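PDB 4NQ0: HAT1-interacting factor 1 from Saccharomyces cerevisiae, which acts as a histone H3-H4 chaperone within the nuclear HAT-B complex, serves chromatin assembly and telomere silencing, and also binds H2A-H2B dimers. Local coordinates for residues L57-P61 / E62-I66; A331-Q334 / D335-E339. One frame throughout, in Å; residues are numbered along the deposited sequence.

Contact 1: L57-P61 / E62-I66; sequences LLPDP and ELFTI
D60 and E62 lie side by side and point the same way, their carboxylate planes turned 33° from each other. In D60, CG stands anti to the backbone nitrogen (chi1 -171°), which swings OD1 forward to accept from E62 N at 2.8 Å; the N-H arrives on the anti side of the carboxylate and somewhat out of its plane. This makes D60 the N-cap of helix 61-77. With an alanine in place of D60, the E62 N-H would probably lose its capping acceptor. E62 bends away at chi2, its OE1 going to a salt bridge with K30 of helix 14-34. The turn itself is closed by backbone bonds: L63 N donates to D60 O and T65 N to P61 O, the latter at 3.0 Å. On the buried side P59 crosses F64 obliquely, and P59 CG lies 3.7 Å from F64 CE2, in the plane of the ring at its edge. P59 CB also approaches L63 CD1, at 4.3 Å. L49 of helix 38-51 packs against P59, L63 and F64 alike, and L209 and L216 of helix 202-218 also touch the F64 ring.

Contact 2: A331-Q334 / D335-E339; sequences AQIQ and DDIDE
Backbone hydrogen bonds between residues four apart join A331-Q334 to D335-E339. D335 N donates to A331 O, D336 N to Q332 O and I337 N to I333 O. D338 N to Q334 O, at 2.9 Å, is the straightest, with an N-H...O angle of 177°.

Among the polar side chains, Q334 and D338 are linked one turn apart. The Q334 chain bends at chi2 and brings NE2 round to D338 OD2 at 3.3 Å. The bond is weak, and the amide and carboxylate planes stand 50° apart. The other end of the same amide, OE1, accepts from K309 NZ on helix 298-316. D336 folds back beside its own backbone nitrogen (chi1 -59°), so that its carboxylate lies over the preceding turn, while its OD1 forms a salt bridge with R291. D335 is folded back in the same manner, and its CB sits 3.3 Å from Q332 O.

These are successive turns of one regular alpha-helix, 323-344, the last helix modelled in this TPR protein, and the segment 331-334 straddles the end of the region that interacts with the H2A-H2B dimer.

The apolar contact follows the same four-residue spacing. I333 CG2 comes within 4.4 Å of I337 CD1, and the two isoleucines, both buried, turn to the neighbouring helices: I333 touches F284 of helix 273-290 and L312 of helix 298-316, and I337 packs on F305.

How the contacts relate
Contact 1 and contact 2 share no helix: the first starts helix 61-77, the second lies within helix 323-344. Their centres are about 39 Å apart, on opposite sides of the chain's centre, and their nearest atoms stay about 26 Å from each other. Both are partly buried, but contact 1 has no fully exposed residue among those that touch, whereas contact 2 has two exposed ones. The chemistry follows place. At 57-66 a side chain caps a helix start and proline packs on leucine and phenylalanine; at 331-339 the backbone is bonded i to i+4 and the side chains add a weak amide-carboxylate bond and isoleucine packing.

Contact 1: L57-P61 / E62-I66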
ATOM      1  N   LEU A  57      11.996  12.470  18.979  1.00 48.10           N
ATOM      2  CA  LEU A  57      10.557  12.326  18.757  1.00 46.89           C
ATOM      3  C   LEU A  57      10.228  11.805  17.372  1.00 44.77           C
ATOM      4  O   LEU A  57      10.354  12.528  16.394  1.00 44.45           O
ATOM      5  CB  LEU A  57       9.829  13.650  18.952  1.00 47.11           C
ATOM      6  CG  LEU A  57       8.312  13.451  18.839  1.00 47.71           C
ATOM      7  CD1 LEU A  57       7.733  13.060  20.202  1.00 49.77           C
ATOM      8  CD2 LEU A  57       7.642  14.689  18.276  1.00 47.99           C
ATOM      9  N   LEU A  58       9.752  10.571  17.303  1.00 43.19           N
ATOM     10  CA  LEU A  58       9.379   9.973  16.028  1.00 41.30           C
ATOM     11  C   LEU A  58       8.089  10.594  15.525  1.00 39.49           C
ATOM     12  O   LEU A  58       7.105  10.626  16.249  1.00 39.46           O
ATOM     13  CB  LEU A  58       9.215   8.462  16.179  1.00 41.82           C
ATOM     14  CG  LEU A  58      10.426   7.586  15.828  1.00 42.62           C
ATOM     15  CD1 LEU A  58      11.739   8.358  15.922  1.00 42.84           C
ATOM     16  CD2 LEU A  58      10.447   6.336  16.714  1.00 42.90           C
ATOM     17  N   PRO A  59       8.081  11.078  14.272  1.00 37.38           N
ATOM     18  CA  PRO A  59       6.878  11.697  13.753  1.00 35.92           C
ATOM     19  C   PRO A  59       5.782  10.677  13.485  1.00 34.73           C
ATOM     20  O   PRO A  59       6.054   9.478  13.367  1.00 34.50           O
ATOM     21  CB  PRO A  59       7.346  12.334  12.450  1.00 35.37           C
ATOM     22  CG  PRO A  59       8.446  11.532  12.026  1.00 36.55           C
ATOM     23  CD  PRO A  59       9.142  11.038  13.258  1.00 37.13           C
ATOM     24  N   ASP A  60       4.552  11.167  13.415  1.00 33.25           N
ATOM     25  CA  ASP A  60       3.385  10.334  13.169  1.00 32.48           C
ATOM     26  C   ASP A  60       3.485   9.795  11.743  1.00 30.99           C
ATOM     27  O   ASP A  60       3.664  10.569  10.816  1.00 29.97           O
ATOM     28  CB  ASP A  60       2.125  11.185  13.350  1.00 32.77           C
ATOM     29  CG  ASP A  60       0.839  10.366  13.339  1.00 34.30           C
ATOM     30  OD1 ASP A  60       0.734   9.407  12.549  1.00 35.49           O
ATOM     31  OD2 ASP A  60      -0.079  10.697  14.134  1.00 37.48           O
ATOM     32  N   PRO A  61       3.396   8.463  11.566  1.00 30.25           N
ATOM     33  CA  PRO A  61       3.442   7.906  10.203  1.00 29.42           C
ATOM     34  C   PRO A  61       2.356   8.460   9.271  1.00 29.57           C
ATOM     35  O   PRO A  61       2.548   8.483   8.053  1.00 28.49           O
ATOM     36  CB  PRO A  61       3.258   6.400  10.412  1.00 29.65           C
ATOM     37  CG  PRO A  61       2.938   6.212  11.871  1.00 30.04           C
ATOM     38  CD  PRO A  61       3.309   7.424  12.607  1.00 30.31           C
ATOM     39  N   GLU A  62       1.225   8.894   9.828  1.00 29.88           N
ATOM     40  CA  GLU A  62       0.183   9.539   9.021  1.00 30.56           C
ATOM     41  C   GLU A  62       0.649  10.788   8.279  1.00 29.70           C
ATOM     42  O   GLU A  62       0.114  11.100   7.225  1.00 29.78           O
ATOM     43  CB  GLU A  62      -1.010   9.918   9.884  1.00 32.27           C
ATOM     44  CG  GLU A  62      -1.730   8.763  10.501  1.00 35.32           C
ATOM     45  CD  GLU A  62      -3.002   8.458   9.772  1.00 41.19           C
ATOM     46  OE1 GLU A  62      -4.068   8.899  10.262  1.00 45.48           O
ATOM     47  OE2 GLU A  62      -2.933   7.812   8.693  1.00 44.75           O
ATOM     48  N   LEU A  63       1.631  11.513   8.823  1.00 29.22           N
ATOM     49  CA  LEU A  63       2.199  12.653   8.113  1.00 28.36           C
ATOM     50  C   LEU A  63       2.799  12.211   6.783  1.00 28.33           C
ATOM     51  O   LEU A  63       2.672  12.903   5.778  1.00 28.06           O
ATOM     52  CB  LEU A  63       3.260  13.373   8.950  1.00 28.38           C
ATOM     53  CG  LEU A  63       2.722  14.158  10.157  1.00 27.77           C
ATOM     54  CD1 LEU A  63       3.840  14.499  11.105  1.00 27.38           C
ATOM     55  CD2 LEU A  63       1.987  15.416   9.723  1.00 25.16           C
ATOM     56  N   PHE A  64       3.438  11.046   6.784  1.00 27.87           N
ATOM     57  CA  PHE A  64       4.040  10.500   5.573  1.00 27.94           C
ATOM     58  C   PHE A  64       2.991   9.927   4.629  1.00 27.89           C
ATOM     59  O   PHE A  64       3.026  10.175   3.416  1.00 27.66           O
ATOM     60  CB  PHE A  64       5.102   9.459   5.957  1.00 28.13           C
ATOM     61  CG  PHE A  64       6.335  10.063   6.578  1.00 27.71           C
ATOM     62  CD1 PHE A  64       7.430  10.391   5.791  1.00 28.89           C
ATOM     63  CD2 PHE A  64       6.393  10.322   7.944  1.00 27.86           C
ATOM     64  CE1 PHE A  64       8.575  10.957   6.355  1.00 28.30           C
ATOM     65  CE2 PHE A  64       7.526  10.892   8.507  1.00 27.92           C
ATOM     66  CZ  PHE A  64       8.615  11.204   7.719  1.00 27.46           C
ATOM     67  N   THR A  65       2.015   9.209   5.180  1.00 28.11           N
ATOM     68  CA  THR A  65       0.999   8.557   4.333  1.00 28.40           C
ATOM     69  C   THR A  65       0.035   9.552   3.688  1.00 28.65           C
ATOM     70  O   THR A  65      -0.275   9.442   2.494  1.00 28.57           O
ATOM     71  CB  THR A  65       0.228   7.467   5.093  1.00 28.67           C
ATOM     72  OG1 THR A  65      -0.541   8.055   6.150  1.00 29.88           O
ATOM     73  CG2 THR A  65       1.206   6.451   5.674  1.00 27.29           C
ATOM     74  N   ILE A  66      -0.408  10.541   4.457  1.00 28.98           N
ATOM     75  CA  ILE A  66      -1.213  11.634   3.903  1.00 29.56           C
ATOM     76  C   ILE A  66      -0.419  12.419   2.857  1.00 29.53           C
ATOM     77  O   ILE A  66      -0.927  12.695   1.764  1.00 29.74           O
ATOM     78  CB  ILE A  66      -1.731  12.578   5.016  1.00 30.29           C
ATOM     79  CG1 ILE A  66      -2.701  11.820   5.933  1.00 30.62           C
ATOM     80  CG2 ILE A  66      -2.430  13.791   4.416  1.00 30.92           C
ATOM     81  CD1 ILE A  66      -2.920  12.480   7.253  1.00 31.46           C
TER

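Contact 2: A331-Q334 / D335-E339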
ATOM      1  N   ALA A 331     -16.394 -10.626 -12.665  1.00 35.76           N
ATOM      2  CA  ALA A 331     -16.530 -10.455 -14.112  1.00 36.06           C
ATOM      3  C   ALA A 331     -15.208 -10.053 -14.775  1.00 35.57           C
ATOM      4  O   ALA A 331     -14.860 -10.572 -15.834  1.00 34.94           O
ATOM      5  CB  ALA A 331     -17.599  -9.411 -14.421  1.00 36.74           C
ATOM      6  N   GLN A 332     -14.481  -9.133 -14.149  1.00 35.35           N
ATOM      7  CA  GLN A 332     -13.181  -8.707 -14.664  1.00 35.51           C
ATOM      8  C   GLN A 332     -12.161  -9.846 -14.651  1.00 34.48           C
ATOM      9  O   GLN A 332     -11.383 -10.006 -15.590  1.00 34.53           O
ATOM     10  CB  GLN A 332     -12.633  -7.538 -13.844  1.00 35.40           C
ATOM     11  CG  GLN A 332     -11.290  -7.026 -14.337  1.00 37.37           C
ATOM     12  CD  GLN A 332     -11.387  -6.404 -15.723  1.00 39.73           C
ATOM     13  OE1 GLN A 332     -10.864  -6.944 -16.706  1.00 41.21           O
ATOM     14  NE2 GLN A 332     -12.070  -5.271 -15.807  1.00 42.11           N
ATOM     15  N   ILE A 333     -12.159 -10.627 -13.582  1.00 33.79           N
ATOM     16  CA  ILE A 333     -11.245 -11.769 -13.485  1.00 33.06           C
ATOM     17  C   ILE A 333     -11.525 -12.760 -14.604  1.00 33.03           C
ATOM     18  O   ILE A 333     -10.598 -13.314 -15.175  1.00 32.05           O
ATOM     19  CB  ILE A 333     -11.316 -12.440 -12.105  1.00 32.70           C
ATOM     20  CG1 ILE A 333     -10.740 -11.502 -11.041  1.00 34.11           C
ATOM     21  CG2 ILE A 333     -10.514 -13.725 -12.062  1.00 31.89           C
ATOM     22  CD1 ILE A 333     -11.262 -11.783  -9.648  1.00 34.78           C
ATOM     23  N   GLN A 334     -12.796 -12.943 -14.953  1.00 33.72           N
ATOM     24  CA  GLN A 334     -13.144 -13.816 -16.059  1.00 34.54           C
ATOM     25  C   GLN A 334     -12.632 -13.233 -17.386  1.00 34.78           C
ATOM     26  O   GLN A 334     -12.158 -13.974 -18.249  1.00 34.41           O
ATOM     27  CB  GLN A 334     -14.657 -14.048 -16.126  1.00 35.60           C
ATOM     28  CG  GLN A 334     -15.063 -15.128 -17.133  1.00 37.47           C
ATOM     29  CD  GLN A 334     -14.498 -16.497 -16.792  1.00 39.30           C
ATOM     30  OE1 GLN A 334     -14.635 -16.969 -15.661  1.00 40.40           O
ATOM     31  NE2 GLN A 334     -13.861 -17.146 -17.772  1.00 39.10           N
ATOM     32  N   ASP A 335     -12.726 -11.915 -17.548  1.00 34.96           N
ATOM     33  CA  ASP A 335     -12.140 -11.264 -18.729  1.00 35.72           C
ATOM     34  C   ASP A 335     -10.632 -11.527 -18.775  1.00 34.62           C
ATOM     35  O   ASP A 335     -10.087 -11.837 -19.830  1.00 34.07           O
ATOM     36  CB  ASP A 335     -12.375  -9.757 -18.727  1.00 36.29           C
ATOM     37  CG  ASP A 335     -13.840  -9.391 -18.676  1.00 38.73           C
ATOM     38  OD1 ASP A 335     -14.698 -10.244 -18.999  1.00 40.95           O
ATOM     39  OD2 ASP A 335     -14.130  -8.236 -18.298  1.00 41.56           O
ATOM     40  N   ASP A 336      -9.975 -11.432 -17.621  1.00 33.66           N
ATOM     41  CA  ASP A 336      -8.532 -11.676 -17.553  1.00 33.28           C
ATOM     42  C   ASP A 336      -8.182 -13.091 -18.027  1.00 33.41           C
ATOM     43  O   ASP A 336      -7.232 -13.281 -18.804  1.00 33.19           O
ATOM     44  CB  ASP A 336      -7.999 -11.437 -16.137  1.00 32.72           C
ATOM     45  CG  ASP A 336      -8.254 -10.024 -15.642  1.00 32.66           C
ATOM     46  OD1 ASP A 336      -8.410  -9.111 -16.469  1.00 32.48           O
ATOM     47  OD2 ASP A 336      -8.292  -9.821 -14.415  1.00 35.11           O
ATOM     48  N   ILE A 337      -8.965 -14.072 -17.577  1.00 33.41           N
ATOM     49  CA  ILE A 337      -8.783 -15.461 -17.984  1.00 33.64           C
ATOM     50  C   ILE A 337      -8.976 -15.597 -19.494  1.00 35.25           C
ATOM     51  O   ILE A 337      -8.114 -16.132 -20.192  1.00 34.52           O
ATOM     52  CB  ILE A 337      -9.761 -16.400 -17.238  1.00 33.64           C
ATOM     53  CG1 ILE A 337      -9.349 -16.520 -15.770  1.00 31.96           C
ATOM     54  CG2 ILE A 337      -9.798 -17.781 -17.889  1.00 32.37           C
ATOM     55  CD1 ILE A 337     -10.402 -17.127 -14.882  1.00 31.20           C
ATOM     56  N   ASP A 338     -10.097 -15.083 -19.994  1.00 37.30           N
ATOM     57  CA  ASP A 338     -10.363 -15.079 -21.445  1.00 39.24           C
ATOM     58  C   ASP A 338      -9.200 -14.490 -22.246  1.00 39.95           C
ATOM     59  O   ASP A 338      -8.696 -15.126 -23.156  1.00 40.49           O
ATOM     60  CB  ASP A 338     -11.641 -14.306 -21.757  1.00 39.99           C
ATOM     61  CG  ASP A 338     -12.873 -14.939 -21.136  1.00 41.63           C
ATOM     62  OD1 ASP A 338     -13.873 -14.217 -20.979  1.00 44.19           O
ATOM     63  OD2 ASP A 338     -12.841 -16.146 -20.788  1.00 43.47           O
ATOM     64  N   GLU A 339      -8.787 -13.277 -21.905  1.00 40.91           N
ATOM     65  CA  GLU A 339      -7.668 -12.611 -22.583  1.00 42.45           C
ATOM     66  C   GLU A 339      -6.431 -13.509 -22.697  1.00 42.68           C
ATOM     67  O   GLU A 339      -5.872 -13.662 -23.779  1.00 43.66           O
ATOM     68  CB  GLU A 339      -7.306 -11.316 -21.854  1.00 42.73           C
ATOM     69  CG  GLU A 339      -5.989 -10.652 -22.297  1.00 44.51           C
ATOM     70  CD  GLU A 339      -6.033 -10.104 -23.715  1.00 47.37           C
ATOM     71  OE1 GLU A 339      -7.143  -9.934 -24.266  1.00 49.16           O
ATOM     72  OE2 GLU A 339      -4.949  -9.834 -24.277  1.00 50.30           O
TER